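Protein (triosephosphate isomerase) (Thermotoga maritima, PDB 1B9B) catalyses the reversible interconversion of dihydroxyacetone phosphate and glyceraldehyde 3-phosphate, the isomerisation step of glycolysis. Local coordinates at residues G213-D218 and I244-I249; I1-I6 and S206-Y211; K35-V40 and I249-I254; L126-T131 and E145-E150; A179-A184 and L221-Q226. One frame throughout, in Å; residues are numbered along the deposited sequence.

Interaction 1 (G213-D218 and I244-I249)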
# COMPACT_ATOMS: atom_id res chain seq x y z
N GLY B 213 -9.22 -1.46 27.11
CA GLY B 213 -10.22 -0.53 26.59
C GLY B 213 -10.08 0.88 27.16
O GLY B 213 -9.12 1.57 26.85
N SER B 214 -11.03 1.32 27.97
CA SER B 214 -10.95 2.66 28.57
C SER B 214 -10.92 2.54 30.09
O SER B 214 -11.74 3.11 30.79
CB SER B 214 -12.15 3.51 28.14
OG SER B 214 -12.13 3.78 26.75
N ILE B 215 -9.96 1.78 30.58
CA ILE B 215 -9.82 1.56 32.02
C ILE B 215 -9.91 2.84 32.84
O ILE B 215 -8.98 3.64 32.86
CB ILE B 215 -8.47 0.89 32.35
CG1 ILE B 215 -8.35 -0.45 31.62
CG2 ILE B 215 -8.35 0.71 33.85
CD1 ILE B 215 -7.00 -1.12 31.77
N LYS B 216 -11.04 3.03 33.51
CA LYS B 216 -11.25 4.19 34.37
C LYS B 216 -11.17 3.69 35.81
O LYS B 216 -11.24 2.49 36.06
CB LYS B 216 -12.61 4.83 34.10
CG LYS B 216 -12.60 5.78 32.92
CD LYS B 216 -14.00 6.26 32.59
CE LYS B 216 -13.95 7.44 31.63
NZ LYS B 216 -13.18 7.13 30.40
N PRO B 217 -11.03 4.61 36.79
CA PRO B 217 -10.94 4.19 38.19
C PRO B 217 -12.20 3.51 38.76
O PRO B 217 -12.12 2.78 39.75
CB PRO B 217 -10.59 5.48 38.91
CG PRO B 217 -11.31 6.51 38.10
CD PRO B 217 -10.99 6.07 36.68
N ASP B 218 -13.35 3.74 38.12
CA ASP B 218 -14.60 3.15 38.58
C ASP B 218 -14.86 1.74 38.05
O ASP B 218 -15.13 0.82 38.83
CB ASP B 218 -15.78 4.04 38.19
CG ASP B 218 -15.91 4.18 36.69
OD1 ASP B 218 -15.00 4.78 36.08
OD2 ASP B 218 -16.91 3.69 36.13
N ILE B 244 -2.96 6.28 40.60
CA ILE B 244 -2.65 5.85 41.96
C ILE B 244 -3.89 5.23 42.61
O ILE B 244 -3.78 4.47 43.57
CB ILE B 244 -2.18 7.04 42.83
CG1 ILE B 244 -1.26 7.96 42.02
CG2 ILE B 244 -1.44 6.52 44.06
CD1 ILE B 244 -0.87 9.25 42.73
N GLU B 245 -5.05 5.58 42.08
CA GLU B 245 -6.32 5.06 42.58
C GLU B 245 -6.42 3.61 42.09
O GLU B 245 -6.57 2.68 42.89
CB GLU B 245 -7.47 5.89 42.00
CG GLU B 245 -8.70 5.97 42.88
CD GLU B 245 -9.80 6.83 42.27
OE1 GLU B 245 -9.49 7.97 41.85
OE2 GLU B 245 -10.96 6.38 42.21
N LEU B 246 -6.34 3.45 40.77
CA LEU B 246 -6.40 2.13 40.14
C LEU B 246 -5.45 1.20 40.86
O LEU B 246 -5.80 0.06 41.17
CB LEU B 246 -5.97 2.23 38.69
CG LEU B 246 -6.81 3.13 37.79
CD1 LEU B 246 -6.14 3.28 36.44
CD2 LEU B 246 -8.19 2.54 37.66
N ALA B 247 -4.24 1.68 41.12
CA ALA B 247 -3.23 0.88 41.80
C ALA B 247 -3.75 0.42 43.15
O ALA B 247 -3.39 -0.65 43.64
CB ALA B 247 -1.95 1.69 41.97
N ARG B 248 -4.60 1.25 43.76
CA ARG B 248 -5.19 0.96 45.06
C ARG B 248 -6.16 -0.20 44.90
O ARG B 248 -6.06 -1.22 45.58
CB ARG B 248 -5.93 2.18 45.61
CG ARG B 248 -5.56 2.57 47.04
CD ARG B 248 -4.64 3.79 47.08
NE ARG B 248 -3.72 3.75 48.22
CZ ARG B 248 -2.80 4.67 48.48
NH1 ARG B 248 -2.65 5.73 47.69
NH2 ARG B 248 -2.00 4.52 49.53
N ILE B 249 -7.11 -0.01 43.97
CA ILE B 249 -8.12 -1.01 43.66
C ILE B 249 -7.50 -2.39 43.46
O ILE B 249 -7.90 -3.37 44.10
CB ILE B 249 -8.86 -0.62 42.37
CG1 ILE B 249 -9.48 0.76 42.55
CG2 ILE B 249 -9.90 -1.66 42.04
CD1 ILE B 249 -10.16 1.30 41.32

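Interaction 2 (I1-I6 and S206-Y211)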
# COMPACT_ATOMS: atom_id res chain seq x y z
N ILE B 1 -0.42 -22.65 39.14
CA ILE B 1 -0.88 -21.34 38.61
C ILE B 1 -0.93 -20.31 39.73
O ILE B 1 -1.38 -20.60 40.84
CB ILE B 1 -2.31 -21.44 38.00
CG1 ILE B 1 -2.35 -22.56 36.95
CG2 ILE B 1 -2.70 -20.11 37.37
CD1 ILE B 1 -3.70 -22.74 36.29
N THR B 2 -0.47 -19.10 39.43
CA THR B 2 -0.47 -17.99 40.39
C THR B 2 -0.62 -16.68 39.62
O THR B 2 -1.62 -15.97 39.78
CB THR B 2 0.84 -17.93 41.23
OG1 THR B 2 0.96 -19.11 42.03
CG2 THR B 2 0.83 -16.71 42.15
N ARG B 3 0.37 -16.36 38.79
CA ARG B 3 0.36 -15.15 37.97
C ARG B 3 0.31 -13.85 38.79
O ARG B 3 -0.59 -13.63 39.59
CB ARG B 3 -0.82 -15.17 37.00
CG ARG B 3 -0.45 -15.44 35.55
CD ARG B 3 -1.70 -15.49 34.71
NE ARG B 3 -2.54 -16.60 35.14
CZ ARG B 3 -3.84 -16.70 34.92
NH1 ARG B 3 -4.49 -15.75 34.27
NH2 ARG B 3 -4.51 -17.76 35.36
N LYS B 4 1.30 -13.00 38.55
CA LYS B 4 1.44 -11.72 39.22
C LYS B 4 0.70 -10.66 38.41
O LYS B 4 1.03 -10.44 37.25
CB LYS B 4 2.92 -11.37 39.33
CG LYS B 4 3.25 -10.17 40.19
CD LYS B 4 4.75 -10.06 40.36
CE LYS B 4 5.14 -8.88 41.23
NZ LYS B 4 6.62 -8.71 41.29
N LEU B 5 -0.29 -10.02 39.01
CA LEU B 5 -1.06 -8.99 38.32
C LEU B 5 -0.14 -7.87 37.86
O LEU B 5 0.96 -7.72 38.39
CB LEU B 5 -2.13 -8.42 39.25
CG LEU B 5 -3.33 -9.28 39.67
CD1 LEU B 5 -4.38 -9.25 38.58
CD2 LEU B 5 -2.88 -10.70 39.98
N ILE B 6 -0.58 -7.10 36.87
CA ILE B 6 0.22 -5.99 36.34
C ILE B 6 -0.63 -4.79 35.95
O ILE B 6 -1.66 -4.92 35.26
CB ILE B 6 1.06 -6.38 35.09
CG1 ILE B 6 2.09 -7.45 35.44
CG2 ILE B 6 1.78 -5.16 34.54
CD1 ILE B 6 2.84 -7.98 34.24
N SER B 206 0.89 -19.08 32.51
CA SER B 206 1.95 -18.19 32.97
C SER B 206 1.89 -16.82 32.32
O SER B 206 2.28 -15.82 32.91
CB SER B 206 3.32 -18.82 32.68
OG SER B 206 3.43 -20.10 33.30
N ILE B 207 1.37 -16.78 31.11
CA ILE B 207 1.27 -15.55 30.34
C ILE B 207 0.18 -14.61 30.83
O ILE B 207 -1.00 -14.95 30.80
CB ILE B 207 1.04 -15.91 28.84
CG1 ILE B 207 2.28 -16.63 28.31
CG2 ILE B 207 0.73 -14.66 28.02
CD1 ILE B 207 2.06 -17.34 27.02
N ARG B 208 0.57 -13.42 31.28
CA ARG B 208 -0.41 -12.45 31.75
C ARG B 208 -1.10 -11.78 30.57
O ARG B 208 -0.45 -11.35 29.63
CB ARG B 208 0.24 -11.37 32.63
CG ARG B 208 0.64 -11.85 34.00
CD ARG B 208 1.84 -12.77 33.93
NE ARG B 208 3.05 -12.03 33.58
CZ ARG B 208 3.70 -11.22 34.40
NH1 ARG B 208 3.29 -11.05 35.65
NH2 ARG B 208 4.79 -10.59 33.97
N ILE B 209 -2.43 -11.70 30.63
CA ILE B 209 -3.23 -11.06 29.60
C ILE B 209 -3.96 -9.88 30.24
O ILE B 209 -4.89 -10.06 31.03
CB ILE B 209 -4.27 -12.03 28.99
CG1 ILE B 209 -3.59 -13.34 28.59
CG2 ILE B 209 -4.91 -11.39 27.77
CD1 ILE B 209 -4.52 -14.34 27.91
N LEU B 210 -3.53 -8.67 29.92
CA LEU B 210 -4.13 -7.47 30.49
C LEU B 210 -5.20 -6.93 29.56
O LEU B 210 -5.21 -7.22 28.37
CB LEU B 210 -3.07 -6.39 30.68
CG LEU B 210 -1.65 -6.86 30.93
CD1 LEU B 210 -0.72 -5.67 31.00
CD2 LEU B 210 -1.59 -7.67 32.21
N TYR B 211 -6.11 -6.13 30.12
CA TYR B 211 -7.16 -5.53 29.31
C TYR B 211 -6.74 -4.09 29.00
O TYR B 211 -5.88 -3.54 29.70
CB TYR B 211 -8.49 -5.52 30.07
CG TYR B 211 -9.55 -4.72 29.37
CD1 TYR B 211 -10.22 -5.22 28.26
CD2 TYR B 211 -9.86 -3.43 29.78
CE1 TYR B 211 -11.16 -4.46 27.58
CE2 TYR B 211 -10.80 -2.66 29.12
CZ TYR B 211 -11.45 -3.18 28.02
OH TYR B 211 -12.38 -2.42 27.35

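Interaction 3 (K35-V40 and I249-I254)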
# COMPACT_ATOMS: atom_id res chain seq x y z
N LYS B 35 4.07 -4.17 46.90
CA LYS B 35 5.02 -5.16 46.39
C LYS B 35 4.34 -6.48 46.01
O LYS B 35 5.01 -7.48 45.76
CB LYS B 35 6.12 -5.42 47.42
N GLU B 36 3.01 -6.48 45.98
CA GLU B 36 2.25 -7.69 45.64
C GLU B 36 1.96 -7.80 44.15
O GLU B 36 1.32 -8.75 43.69
CB GLU B 36 0.93 -7.73 46.42
CG GLU B 36 0.57 -6.43 47.13
CD GLU B 36 1.46 -6.17 48.33
OE1 GLU B 36 2.19 -7.09 48.76
OE2 GLU B 36 1.43 -5.03 48.86
N PHE B 37 2.43 -6.82 43.39
CA PHE B 37 2.25 -6.83 41.95
C PHE B 37 3.11 -5.75 41.32
O PHE B 37 3.85 -5.06 42.03
CB PHE B 37 0.77 -6.67 41.60
CG PHE B 37 0.19 -5.34 41.96
CD1 PHE B 37 0.34 -4.25 41.11
CD2 PHE B 37 -0.55 -5.18 43.12
CE1 PHE B 37 -0.24 -3.02 41.41
CE2 PHE B 37 -1.13 -3.96 43.44
CZ PHE B 37 -0.98 -2.88 42.58
N GLU B 38 3.03 -5.58 40.01
CA GLU B 38 3.87 -4.60 39.35
C GLU B 38 3.18 -3.42 38.71
O GLU B 38 2.23 -3.58 37.94
CB GLU B 38 4.74 -5.29 38.32
CG GLU B 38 5.49 -6.45 38.91
CD GLU B 38 6.39 -7.11 37.91
OE1 GLU B 38 7.43 -6.52 37.57
OE2 GLU B 38 6.05 -8.23 37.46
N ILE B 39 3.68 -2.24 39.05
CA ILE B 39 3.16 -1.01 38.48
C ILE B 39 4.25 -0.61 37.49
O ILE B 39 5.44 -0.60 37.83
CB ILE B 39 3.00 0.13 39.54
CG1 ILE B 39 2.52 -0.43 40.88
CG2 ILE B 39 1.99 1.15 39.04
CD1 ILE B 39 3.62 -1.08 41.70
N VAL B 40 3.85 -0.32 36.26
CA VAL B 40 4.81 0.06 35.24
C VAL B 40 4.43 1.39 34.64
O VAL B 40 3.27 1.61 34.27
CB VAL B 40 4.88 -1.01 34.11
CG1 VAL B 40 5.61 -0.46 32.90
CG2 VAL B 40 5.58 -2.26 34.62
N ILE B 249 -7.11 -0.01 43.97
CA ILE B 249 -8.12 -1.01 43.66
C ILE B 249 -7.50 -2.39 43.46
O ILE B 249 -7.90 -3.37 44.10
CB ILE B 249 -8.86 -0.62 42.37
CG1 ILE B 249 -9.48 0.76 42.55
CG2 ILE B 249 -9.90 -1.66 42.04
CD1 ILE B 249 -10.16 1.30 41.32
N MET B 250 -6.52 -2.47 42.57
CA MET B 250 -5.85 -3.73 42.29
C MET B 250 -5.28 -4.39 43.55
O MET B 250 -5.19 -5.62 43.63
CB MET B 250 -4.73 -3.50 41.28
CG MET B 250 -5.08 -3.97 39.88
SD MET B 250 -3.63 -4.11 38.81
CE MET B 250 -2.55 -5.10 39.85
N ARG B 251 -4.90 -3.58 44.53
CA ARG B 251 -4.32 -4.10 45.76
C ARG B 251 -5.38 -4.82 46.59
O ARG B 251 -5.07 -5.72 47.39
CB ARG B 251 -3.71 -2.95 46.57
CG ARG B 251 -2.53 -3.36 47.42
CD ARG B 251 -2.90 -4.47 48.38
NE ARG B 251 -1.79 -4.83 49.26
CZ ARG B 251 -1.10 -3.94 49.98
NH1 ARG B 251 -1.40 -2.65 49.92
NH2 ARG B 251 -0.11 -4.36 50.77
N GLY B 252 -6.64 -4.44 46.39
CA GLY B 252 -7.73 -5.04 47.12
C GLY B 252 -8.30 -6.23 46.39
O GLY B 252 -9.52 -6.39 46.29
N VAL B 253 -7.42 -7.07 45.87
CA VAL B 253 -7.82 -8.26 45.13
C VAL B 253 -6.68 -9.24 45.26
O VAL B 253 -6.60 -10.23 44.55
CB VAL B 253 -8.06 -7.94 43.64
CG1 VAL B 253 -8.41 -9.18 42.89
CG2 VAL B 253 -9.19 -6.93 43.50
N ILE B 254 -5.79 -8.94 46.20
CA ILE B 254 -4.64 -9.80 46.44
C ILE B 254 -4.45 -10.02 47.94
O ILE B 254 -4.88 -9.20 48.75
CB ILE B 254 -3.36 -9.16 45.88
CG1 ILE B 254 -3.62 -8.65 44.46
CG2 ILE B 254 -2.24 -10.18 45.87
CD1 ILE B 254 -2.47 -7.87 43.87

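Interaction 4 (L126-T131 and E145-E150)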
# COMPACT_ATOMS: atom_id res chain seq x y z
N LEU B 126 2.70 -7.30 24.00
CA LEU B 126 2.08 -7.38 22.70
C LEU B 126 0.62 -6.98 22.77
O LEU B 126 -0.16 -7.56 23.51
CB LEU B 126 2.21 -8.80 22.15
CG LEU B 126 1.57 -9.15 20.80
CD1 LEU B 126 2.11 -8.27 19.68
CD2 LEU B 126 1.85 -10.61 20.52
N CYS B 127 0.26 -5.99 21.98
CA CYS B 127 -1.11 -5.51 21.95
C CYS B 127 -1.84 -6.12 20.77
O CYS B 127 -1.30 -6.19 19.67
CB CYS B 127 -1.13 -3.98 21.83
SG CYS B 127 -0.14 -3.05 23.05
N VAL B 128 -3.07 -6.58 21.01
CA VAL B 128 -3.92 -7.18 19.99
C VAL B 128 -5.31 -6.60 20.21
O VAL B 128 -5.61 -6.16 21.31
CB VAL B 128 -4.02 -8.72 20.15
CG1 VAL B 128 -2.66 -9.37 19.90
CG2 VAL B 128 -4.52 -9.07 21.54
N GLY B 129 -6.14 -6.58 19.17
CA GLY B 129 -7.48 -6.04 19.32
C GLY B 129 -8.20 -5.88 17.99
O GLY B 129 -7.58 -5.63 16.96
N GLU B 130 -9.53 -6.00 18.01
CA GLU B 130 -10.31 -5.87 16.79
C GLU B 130 -10.83 -4.46 16.55
O GLU B 130 -10.69 -3.57 17.38
CB GLU B 130 -11.50 -6.84 16.79
CG GLU B 130 -12.68 -6.39 17.64
CD GLU B 130 -12.51 -6.71 19.11
OE1 GLU B 130 -11.35 -6.79 19.58
OE2 GLU B 130 -13.54 -6.85 19.81
N THR B 131 -11.42 -4.27 15.38
CA THR B 131 -11.99 -3.00 14.99
C THR B 131 -13.50 -3.16 15.10
O THR B 131 -14.00 -4.28 15.18
CB THR B 131 -11.59 -2.66 13.54
OG1 THR B 131 -10.31 -2.04 13.55
CG2 THR B 131 -12.59 -1.74 12.89
N GLU B 145 -6.52 -14.05 16.97
CA GLU B 145 -5.69 -15.24 16.76
C GLU B 145 -4.55 -14.96 15.78
O GLU B 145 -3.40 -15.33 16.03
CB GLU B 145 -6.52 -16.41 16.24
CG GLU B 145 -5.69 -17.65 15.99
CD GLU B 145 -6.53 -18.86 15.66
OE1 GLU B 145 -7.74 -18.84 15.95
OE2 GLU B 145 -5.97 -19.84 15.12
N LYS B 146 -4.86 -14.31 14.67
CA LYS B 146 -3.83 -13.99 13.70
C LYS B 146 -2.70 -13.19 14.36
O LYS B 146 -1.52 -13.50 14.18
CB LYS B 146 -4.40 -13.18 12.55
CG LYS B 146 -3.31 -12.62 11.65
CD LYS B 146 -3.86 -11.83 10.50
CE LYS B 146 -2.75 -11.08 9.79
NZ LYS B 146 -1.61 -11.97 9.42
N GLN B 147 -3.08 -12.17 15.14
CA GLN B 147 -2.10 -11.32 15.81
C GLN B 147 -1.31 -12.06 16.87
O GLN B 147 -0.13 -11.76 17.09
CB GLN B 147 -2.78 -10.10 16.42
CG GLN B 147 -3.65 -9.34 15.43
CD GLN B 147 -4.23 -8.05 15.98
OE1 GLN B 147 -4.81 -8.03 17.06
NE2 GLN B 147 -4.07 -6.96 15.23
N VAL B 148 -1.94 -13.02 17.54
CA VAL B 148 -1.23 -13.76 18.58
C VAL B 148 -0.27 -14.77 17.95
O VAL B 148 0.89 -14.90 18.37
CB VAL B 148 -2.20 -14.48 19.52
CG1 VAL B 148 -1.42 -15.25 20.58
CG2 VAL B 148 -3.09 -13.46 20.20
N ARG B 149 -0.76 -15.47 16.93
CA ARG B 149 0.05 -16.45 16.22
C ARG B 149 1.25 -15.77 15.57
O ARG B 149 2.39 -16.24 15.68
CB ARG B 149 -0.80 -17.15 15.17
CG ARG B 149 -1.80 -18.13 15.74
CD ARG B 149 -2.59 -18.76 14.59
NE ARG B 149 -3.38 -19.90 15.02
CZ ARG B 149 -2.88 -20.97 15.64
NH1 ARG B 149 -1.57 -21.04 15.90
NH2 ARG B 149 -3.68 -21.95 15.99
N GLU B 150 0.99 -14.65 14.89
CA GLU B 150 2.05 -13.90 14.25
C GLU B 150 3.07 -13.45 15.29
O GLU B 150 4.25 -13.78 15.20
CB GLU B 150 1.49 -12.68 13.52
CG GLU B 150 0.71 -13.03 12.27
CD GLU B 150 1.60 -13.15 11.04
OE1 GLU B 150 2.80 -13.48 11.20
OE2 GLU B 150 1.11 -12.93 9.91

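Interaction 5 (A179-A184 and L221-Q226)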
# COMPACT_ATOMS: atom_id res chain seq x y z
N ALA B 179 -15.22 -1.80 27.44
CA ALA B 179 -15.86 -3.08 27.20
C ALA B 179 -16.43 -3.69 28.48
O ALA B 179 -15.80 -3.65 29.54
CB ALA B 179 -14.87 -4.04 26.57
N THR B 180 -17.63 -4.26 28.36
CA THR B 180 -18.27 -4.91 29.50
C THR B 180 -17.35 -6.03 29.94
O THR B 180 -16.70 -6.67 29.11
CB THR B 180 -19.61 -5.51 29.09
OG1 THR B 180 -19.38 -6.76 28.42
CG2 THR B 180 -20.35 -4.58 28.14
N PRO B 181 -17.26 -6.29 31.25
CA PRO B 181 -16.37 -7.37 31.69
C PRO B 181 -16.69 -8.71 31.04
O PRO B 181 -15.88 -9.63 31.08
CB PRO B 181 -16.58 -7.38 33.20
CG PRO B 181 -16.85 -5.94 33.49
CD PRO B 181 -17.82 -5.58 32.40
N GLN B 182 -17.88 -8.82 30.46
CA GLN B 182 -18.26 -10.05 29.79
C GLN B 182 -17.38 -10.15 28.56
O GLN B 182 -16.57 -11.07 28.43
CB GLN B 182 -19.74 -10.00 29.38
CG GLN B 182 -20.73 -10.11 30.55
CD GLN B 182 -20.53 -9.04 31.62
OE1 GLN B 182 -20.59 -7.84 31.34
NE2 GLN B 182 -20.30 -9.48 32.86
N GLN B 183 -17.52 -9.17 27.67
CA GLN B 183 -16.75 -9.09 26.45
C GLN B 183 -15.25 -9.28 26.72
O GLN B 183 -14.61 -10.13 26.10
CB GLN B 183 -16.97 -7.73 25.81
CG GLN B 183 -18.42 -7.38 25.64
CD GLN B 183 -18.60 -6.04 24.98
OE1 GLN B 183 -18.19 -5.00 25.51
NE2 GLN B 183 -19.20 -6.04 23.79
N ALA B 184 -14.70 -8.49 27.63
CA ALA B 184 -13.29 -8.59 27.96
C ALA B 184 -12.96 -10.03 28.28
O ALA B 184 -12.14 -10.64 27.60
CB ALA B 184 -12.96 -7.70 29.15
N LEU B 221 -12.62 -2.12 38.62
CA LEU B 221 -12.87 -3.18 39.60
C LEU B 221 -13.65 -4.33 38.96
O LEU B 221 -13.44 -5.50 39.26
CB LEU B 221 -13.63 -2.60 40.81
CG LEU B 221 -13.89 -3.41 42.10
CD1 LEU B 221 -15.11 -4.30 41.91
CD2 LEU B 221 -12.65 -4.22 42.49
N GLY B 222 -14.55 -3.98 38.04
CA GLY B 222 -15.35 -4.99 37.38
C GLY B 222 -14.59 -5.80 36.34
O GLY B 222 -15.15 -6.72 35.75
N LEU B 223 -13.32 -5.47 36.12
CA LEU B 223 -12.52 -6.19 35.15
C LEU B 223 -11.47 -7.06 35.83
O LEU B 223 -11.42 -8.26 35.60
CB LEU B 223 -11.86 -5.21 34.19
CG LEU B 223 -12.84 -4.43 33.29
CD1 LEU B 223 -12.15 -3.22 32.72
CD2 LEU B 223 -13.36 -5.31 32.17
N ILE B 224 -10.63 -6.48 36.68
CA ILE B 224 -9.60 -7.27 37.34
C ILE B 224 -10.15 -8.45 38.11
O ILE B 224 -9.42 -9.38 38.46
CB ILE B 224 -8.74 -6.43 38.32
CG1 ILE B 224 -9.55 -5.26 38.85
CG2 ILE B 224 -7.45 -6.01 37.64
CD1 ILE B 224 -10.71 -5.66 39.73
N VAL B 225 -11.45 -8.41 38.40
CA VAL B 225 -12.10 -9.49 39.14
C VAL B 225 -12.26 -10.73 38.26
O VAL B 225 -12.13 -11.87 38.74
CB VAL B 225 -13.50 -9.04 39.63
CG1 VAL B 225 -14.36 -8.59 38.45
CG2 VAL B 225 -14.16 -10.17 40.39
N GLN B 226 -12.53 -10.49 36.98
CA GLN B 226 -12.71 -11.54 35.98
C GLN B 226 -11.65 -12.61 36.08
O GLN B 226 -10.56 -12.37 36.58
CB GLN B 226 -12.70 -10.92 34.59
CG GLN B 226 -13.95 -10.13 34.32
CD GLN B 226 -15.17 -11.00 34.33
OE1 GLN B 226 -15.25 -11.96 35.11
NE2 GLN B 226 -16.13 -10.70 33.47

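Interaction 1 (G213-D218 and I244-I249)
Leu246 reaches out from the helix and sets its CD2 methyl against the backbone of Lys216 and Pro217. That methyl is the hub of the close-packed half of the contact: Leu246 CD2 lies 3.3 Å from Pro217 CA. On the same half, Ile215 CG2 is 4.2 Å from Leu246 CD2. Lys216 O also sits beside it, at 3.4 Å from Leu246 CD2. Leu246 can do this because its CG stands beside the backbone N and opposite the carbonyl carbon (chi1 -61°), which carries the branched end across to the loop. Ile215 points toward the helix, and both it and Leu246 pack on Phe220, so the buried side is a small apolar cluster. Ile249, one turn further along, brings its CD1 to the carbonyl of Pro217.

The other side is looser and faces solvent. The side chain of Glu245, which is exposed, is fully stretched, its CG opposite the backbone N (chi1 -151°), and it crosses the proline ring at a slant, with Glu245 OE2 3.4 Å from Pro217 CB. Lys216 turns away from the helix, and its side chain lies about 5 Å from a bound sulfate ion, probably from the crystallisation liquor, which also receives a weak hydrogen bond from Ser214 OG. This is consistent with the 213-218 loop bordering the phosphate site, as in triosephosphate isomerases generally.

No hydrogen bond or salt bridge joins the two segments. The loop therefore rests on helix 242-251 through methyls set against a proline and its neighbouring carbonyls, while Ser214 OG bonds to Ala172 O and Lys216 N to Asn219 OD1.

Interaction 2 (I1-I6 and S206-Y211)
Lys4 O accepts a weak hydrogen bond from Arg208 NH1 at 2.8 Å, bent to an N-H...O angle of 118°; the oxygen sits at the edge of the guanidinium, near its plane. Over one face of the same group lies the CD1 methyl of Ile6, 3.3 Å from Arg208 NH2 and displaced toward the rim, the two side chains crossing at about a right angle. Arg208 reaches this place by folding twice, at chi2 and again at chi3, which doubles the chain back toward the N-terminal segment. Arg3 runs past it in the opposite sense, with Arg3 CG 3.9 Å from Arg208 CD, and the guanidinium planes stand 78° apart. The charge of Arg3 is met by Asp230, to which its NH1 forms a salt bridge.

Deeper in, Ile6 and Leu210 point toward each other, with Ile6 CB 4.1 Å from Leu210 CD2. The lead-in to strand 6-10 thus meets strand 208-211 of the TIM barrel by side chains, while Asp230, just before strand 231-234, bonds to the backbone of both Ile6 and Ile209. The arginine serves in two ways: its flat face covers a hydrocarbon, while its edge offers Lys4 O a weak, strongly bent hydrogen bond.

Interaction 3 (K35-V40 and I249-I254)
Glu36 and Arg251 supply the ionic part of the contact. A salt bridge links Glu36 OE2 to Arg251 NH2; Glu36 OE2 lies over one face of the guanidinium, and the carboxylate and guanidinium planes are only 15° apart. The oxygen thus comes to the charged group from above its face. Arg251 reaches Glu36 by a bend at chi2.

The aromatic part belongs to Phe37. Its ring is swung between the backbone N and the carbonyl carbon (chi1 66°), and Met250 covers one face: CE makes a CH-pi contact 3.4 Å from the Phe37 ring centroid, 17° off the normal. Met250 SD stands farther up, 4.7 Å from the same Phe37 centroid, in a Met-aromatic contact.

The purely apolar part is Ile254, whose CD1 comes 3.4 Å from Phe37 CD2, the two side chains crossing at about a right angle. Ile254 CG2 lies 4.0 Å from Glu36 CB. Leu5 packs on both Phe37 and Met250, tying the group to the start of strand 6-10.

The contact thus joins the lead-in to strand 38-42 to the end of helix 242-251 and the C-terminal tail, at the foot of the barrel. Its chemistry is mixed: a buried ring is packed against a methionine and an isoleucine, while an ion pair of opposite charges lies beside it on the partly exposed side.

Interaction 4 (L126-T131 and E145-E150)
Gln147 leaves the helix with CG beside the backbone N (chi1 -52°) and then runs straight out, a course that delivers its amide oxygen to the peptide after Val128. The two segments belong to one beta-alpha unit of the TIM barrel, strand 123-128 and the helix 140-152 that packs on its outside. The strand 126-128 and the helix 145-150 run nearly antiparallel, 161° between their directions, with their axes 8.7 Å apart at closest.

Gly129 N donates to Gln147 OE1 across 2.9 Å in a nearly straight bond (157° at the hydrogen), and the donor lies in the carbonyl plane of the amide. The buried N-H at the end of the strand is thus matched by a side chain of the helix. Val128 and Gln147 run alongside, heading opposite ways, with Val128 CG1 lying 3.6 Å from Gln147 CB. With an alanine in place of Gln147, the Gly129 N-H would probably be left without its mate and the space beside Val128 CA less filled.

On its far side the helix meets the second subunit, where Glu150 forms a salt bridge to Lys137 of that neighbouring subunit. Within the helix Glu145 and Arg149 make another, Arg149 NE to Glu145 OE2 at 2.6 Å, using the anti lone pair of the carboxylate. Beyond the strand, Glu130 is held by Arg135, Tyr167 and Trp171. Leu126 packs beside the carbonyl of Gln147. The apolar contact is between valines, the CG1 methyl of Val128 coming within 4.1 Å of the CG2 methyl of Val148.

Interaction 5 (A179-A184 and L221-Q226)
The Gln226 amide meets the Pro181 carbonyl from above: its NE2 donates to Pro181 O at 2.6 Å, yet stands 71° out of the carbonyl plane, away from the lone pairs. Seen from the glutamine, the oxygen is tilted 25° from the amide plane, and the bond is bent to 137° at the hydrogen. A fold at chi2 turns the glutamine chain back to Pro181, whose CB lies 3.4 Å from Gln226 NE2. The proline CB and CG also meet Gly222 O, and the CD2 methyl of Leu223 lies 3.8 Å from Pro181 CG. The same Leu223 methyl also touches Ala184, with Ala184 CB 3.9 Å from Leu223 CD2. Putting an alanine in place of Gln226 would probably leave the Pro181 carbonyl without this donor and uncover one side of the proline ring.

Ala184 and Leu223 both pack on Tyr211, which continues the apolar contact toward strand 208-211. Pro181 stands in the first turn of helix 181-198, directly after the N-cap Thr180. Gln183 N donates to Thr180 OG1 at 3.1 Å, and Thr180 N to Gln183 OE1 at 3.0 Å: the reciprocal pair is a capping box, closing the start of an outer helix of the TIM barrel.

Overall arrangement
All five contacts belong to one TIM barrel. Interactions 2, 3 and 4 reach its parallel sheet, while interactions 1 and 3 share helix 242-251 and Ile249, their centres 11 Å apart. Interaction 5 touches both of these through Leu221, and meets interaction 2 through Tyr211. Interaction 4 stands apart, with its centre 26 Å from that of interaction 3, on opposite sides of the chain's centre, and its helix is at the subunit interface. Along the sequence interaction 4 closes first of all; interactions 2 and 3, each between residues some 200 apart, tie one end of the chain to a distant part of the barrel. These distant pairings fasten the chain ends, whereas interaction 4 is local to one strand and its helix.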